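Prolyl oligopeptidase (Novosphingobium capsulatum, PDB 1YR2) probably hydrolyses peptide bonds on the carboxyl side of proline, and much less readily of alanine, in oligopeptides, as a serine peptidase of family S9A. Local coordinates at residues G405-A409 / L502-F506; P475-V479 / A554-L558. All blocks are in the same frame, centred on the assembly; numbering follows the deposited sequence.

How the contacts relate
The two contacts illustrate how a fold's interior and its domain boundary are built differently. Contact 2 is core: strand 473-481 of the hydrolase domain's sheet meets helix 544-560 through apolar side chains, all but Trp557 buried. Contact 1 is only partly buried and lies where a propeller strand approaches a loop of the hydrolase domain, and combines a thin apolar overlap with one polar bond. No helix or strand is shared, yet they adjoin through Phe477. That ring, on the face of the strand turned from the helix, packs against Ile406 and Pro504, with Phe477 CZ 3.7 Å from Pro504 CG. The strand thus faces its own domain's helix on one side and contact 1 on the other.

Contact 1: G405-A409 / L502-F506; sequences GIGSA and LTPWF
The pyrrolidine ring of Pro504 overlaps the backbone of Gly407. Pro504 CB lies 3.8 Å from Gly407 CA, and CG is about as near. Ile406 adds a looser apolar touch beside them, its CG2 branch lying 4.3 Å from Pro504 CG while the longer arm leads away. Ser408 supplies the polar part. With its first torsion at -70°, OG stands anti to the carbonyl carbon and is carried towards the loop, where Ser408 OG donates a hydrogen bond of 2.7 Å to Pro504 O. The bond lies in the carbonyl plane and uses a lone pair, with a C=O...OG angle of 128°. The same hydroxyl rests against the proline ring, its OG 3.3 Å from Pro504 CD, and faces Thr503, whose CB is 3.8 Å from Ser408 OG. An alanine in place of Ser408 would probably leave the Pro504 carbonyl without this donor and the loop less firmly tied to the strand. On the propeller side, Ser408 pairs through its backbone with Ser426, and Ile406 O accepts a bond from Ser427 OG; Phe428 and Lys385 also touch the proline ring. Strand 408-413 opens the last four-stranded blade of the propeller, whereas 502-506 precedes helix 508-514 of the hydrolase domain. The chemistry therefore implies a modest interdomain seam of 159 Å², in which one directional bond meets a loop carbonyl, and the proline ring's apolar contact with Ile406 and Gly407 lies beside it.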
# COMPACT_ATOMS: atom_id res chain seq x y z
N GLY A 405 -0.78 18.09 3.96
CA GLY A 405 0.41 17.81 4.75
C GLY A 405 1.22 16.72 4.04
O GLY A 405 0.94 16.39 2.87
N ILE A 406 2.19 16.16 4.74
CA ILE A 406 2.97 15.02 4.21
C ILE A 406 2.06 13.82 4.02
O ILE A 406 1.33 13.46 4.91
CB ILE A 406 4.16 14.70 5.15
CG1 ILE A 406 5.23 15.79 5.01
CG2 ILE A 406 4.79 13.35 4.83
CD1 ILE A 406 6.29 15.74 6.15
N GLY A 407 2.14 13.18 2.86
CA GLY A 407 1.33 12.00 2.60
C GLY A 407 1.55 11.37 1.25
O GLY A 407 2.59 11.52 0.63
N SER A 408 0.59 10.55 0.84
CA SER A 408 0.68 9.84 -0.42
C SER A 408 -0.51 10.24 -1.32
O SER A 408 -1.68 10.24 -0.89
CB SER A 408 0.67 8.37 -0.18
OG SER A 408 1.90 7.96 0.44
N ALA A 409 -0.21 10.55 -2.58
CA ALA A 409 -1.27 10.87 -3.53
C ALA A 409 -1.51 9.64 -4.42
O ALA A 409 -0.57 9.04 -4.94
CB ALA A 409 -0.93 12.05 -4.37
N LEU A 502 8.32 2.35 2.13
CA LEU A 502 7.31 2.63 3.13
C LEU A 502 6.87 4.09 3.06
O LEU A 502 7.19 4.91 3.93
CB LEU A 502 7.80 2.27 4.51
CG LEU A 502 7.94 0.78 4.78
CD1 LEU A 502 8.30 0.64 6.26
CD2 LEU A 502 6.67 0.02 4.46
N THR A 503 6.10 4.40 2.04
CA THR A 503 5.51 5.72 1.88
C THR A 503 4.29 5.83 2.77
O THR A 503 3.80 4.83 3.21
CB THR A 503 5.09 5.95 0.42
OG1 THR A 503 4.30 4.86 -0.05
CG2 THR A 503 6.28 5.92 -0.48
N PRO A 504 3.84 7.04 3.09
CA PRO A 504 2.74 7.17 4.05
C PRO A 504 1.45 6.42 3.65
O PRO A 504 1.07 6.40 2.50
CB PRO A 504 2.49 8.69 4.12
CG PRO A 504 3.82 9.30 3.75
CD PRO A 504 4.33 8.38 2.65
N TRP A 505 0.77 5.88 4.64
CA TRP A 505 -0.53 5.27 4.47
C TRP A 505 -1.27 5.37 5.81
O TRP A 505 -0.65 5.63 6.83
CB TRP A 505 -0.41 3.82 4.01
CG TRP A 505 -0.13 2.79 5.06
CD1 TRP A 505 -1.04 1.94 5.62
CD2 TRP A 505 1.12 2.49 5.67
NE1 TRP A 505 -0.42 1.15 6.57
CE2 TRP A 505 0.91 1.48 6.62
CE3 TRP A 505 2.41 3.02 5.54
CZ2 TRP A 505 1.93 0.94 7.39
CZ3 TRP A 505 3.45 2.47 6.31
CH2 TRP A 505 3.19 1.44 7.22
N PHE A 506 -2.56 5.10 5.78
CA PHE A 506 -3.35 5.15 7.00
C PHE A 506 -3.48 3.77 7.59
O PHE A 506 -4.03 2.87 6.95
CB PHE A 506 -4.76 5.79 6.77
CG PHE A 506 -5.57 5.81 8.03
CD1 PHE A 506 -5.29 6.70 8.99
CD2 PHE A 506 -6.53 4.84 8.27
CE1 PHE A 506 -5.96 6.70 10.24
CE2 PHE A 506 -7.23 4.81 9.49
CZ PHE A 506 -6.93 5.75 10.47

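Contact 2: P475-V479 / A554-L558; sequences PMFIV and AGEWL
Met476 reaches from strand 473-481 towards helix 544-560. CB points at the helix, and CG, anti to the backbone N (chi1 177°), extends the chain across the gap without yet making a close approach. The sulfur is the first atom to arrive: Met476 SD lies 3.9 Å from Ala554 CB, the small side chain that lets it come near the helix, and 4.0 Å from Leu558 CD2. A bend at the last torsion (chi3 53°) then brings the methyl to Trp557 while keeping it on Leu558. Met476 CE is 3.8 Å from Leu558 CD2 and an equal 3.8 Å from Trp557 CE3, approaching the indole obliquely. Two residues along the strand, Ile478 repeats the theme with a shorter side chain. Its terminal methyl CD1, set on a side chain roughly perpendicular to that of the tryptophan, comes 3.8 Å from Trp557 CZ3, and it lies 4.1 Å from Leu558 CD2, isoleucine and leucine running antiparallel alongside each other. Leu558 CD2 is therefore common to both strand residues, while the indole offers adjacent ring carbons, one to each. Alternation along the strand presents Met476 and Ile478, and the helical repeat brings Ala554, Trp557 and Leu558 to meet them. All five meeting groups are apolar, consistent with an alpha/beta-hydrolase core. The short segments' axes approach to 10.8 Å and differ by 49° in direction. Strand 473-481 runs between strands 459-467 and 519-523, and the helix spreads over both neighbours too, Ala554 touching Tyr466 and Ala523 while Leu558 touches Ala521.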
# COMPACT_ATOMS: atom_id res chain seq x y z
N PRO A 475 15.66 8.93 5.82
CA PRO A 475 14.40 9.60 6.20
C PRO A 475 13.65 8.88 7.33
O PRO A 475 13.65 7.66 7.45
CB PRO A 475 13.57 9.59 4.90
CG PRO A 475 14.45 9.00 3.83
CD PRO A 475 15.54 8.20 4.54
N MET A 476 13.03 9.67 8.17
CA MET A 476 12.10 9.16 9.18
C MET A 476 10.90 10.10 9.31
O MET A 476 11.06 11.32 9.34
CB MET A 476 12.79 9.01 10.53
CG MET A 476 11.87 8.55 11.66
SD MET A 476 12.83 7.93 13.06
CE MET A 476 13.96 9.25 13.36
N PHE A 477 9.71 9.49 9.43
CA PHE A 477 8.46 10.18 9.70
C PHE A 477 8.21 10.12 11.19
O PHE A 477 8.49 9.10 11.84
CB PHE A 477 7.25 9.50 9.03
CG PHE A 477 7.27 9.49 7.55
CD1 PHE A 477 7.23 10.67 6.83
CD2 PHE A 477 7.39 8.30 6.84
CE1 PHE A 477 7.31 10.67 5.46
CE2 PHE A 477 7.44 8.30 5.45
CZ PHE A 477 7.38 9.49 4.76
N ILE A 478 7.72 11.21 11.75
CA ILE A 478 7.33 11.26 13.17
C ILE A 478 5.93 11.85 13.21
O ILE A 478 5.69 12.93 12.64
CB ILE A 478 8.32 12.19 13.91
CG1 ILE A 478 9.71 11.60 13.88
CG2 ILE A 478 7.91 12.35 15.40
CD1 ILE A 478 10.75 12.62 14.16
N VAL A 479 5.01 11.17 13.88
CA VAL A 479 3.62 11.51 13.80
C VAL A 479 3.11 11.63 15.21
O VAL A 479 3.25 10.72 16.00
CB VAL A 479 2.81 10.40 13.10
CG1 VAL A 479 1.38 10.87 12.87
CG2 VAL A 479 3.44 10.05 11.78
N ALA A 554 18.03 5.40 14.19
CA ALA A 554 16.74 6.05 14.28
C ALA A 554 16.33 6.16 15.75
O ALA A 554 15.88 7.23 16.19
CB ALA A 554 15.64 5.25 13.53
N GLY A 555 16.43 5.04 16.48
CA GLY A 555 16.12 4.98 17.90
C GLY A 555 16.96 5.96 18.73
O GLY A 555 16.44 6.75 19.53
N GLU A 556 18.24 6.01 18.43
CA GLU A 556 19.13 6.96 19.09
C GLU A 556 18.74 8.42 18.85
O GLU A 556 18.82 9.24 19.75
CB GLU A 556 20.59 6.69 18.68
CG GLU A 556 21.09 5.38 19.25
CD GLU A 556 22.50 5.03 18.85
OE1 GLU A 556 22.89 5.24 17.67
OE2 GLU A 556 23.22 4.53 19.74
N TRP A 557 18.34 8.71 17.62
CA TRP A 557 18.02 10.05 17.16
C TRP A 557 16.80 10.54 17.91
O TRP A 557 16.74 11.68 18.35
CB TRP A 557 17.75 10.09 15.65
CG TRP A 557 17.66 11.46 15.12
CD1 TRP A 557 18.67 12.21 14.60
CD2 TRP A 557 16.50 12.29 15.13
NE1 TRP A 557 18.18 13.44 14.24
CE2 TRP A 557 16.86 13.52 14.55
CE3 TRP A 557 15.16 12.11 15.56
CZ2 TRP A 557 15.95 14.58 14.41
CZ3 TRP A 557 14.26 13.15 15.40
CH2 TRP A 557 14.67 14.39 14.87
N LEU A 558 15.81 9.67 18.05
CA LEU A 558 14.55 10.05 18.67
C LEU A 558 14.76 10.42 20.15
O LEU A 558 14.12 11.30 20.67
CB LEU A 558 13.57 8.92 18.54
CG LEU A 558 13.00 8.52 17.16
CD1 LEU A 558 12.30 7.11 17.16
CD2 LEU A 558 12.08 9.60 16.67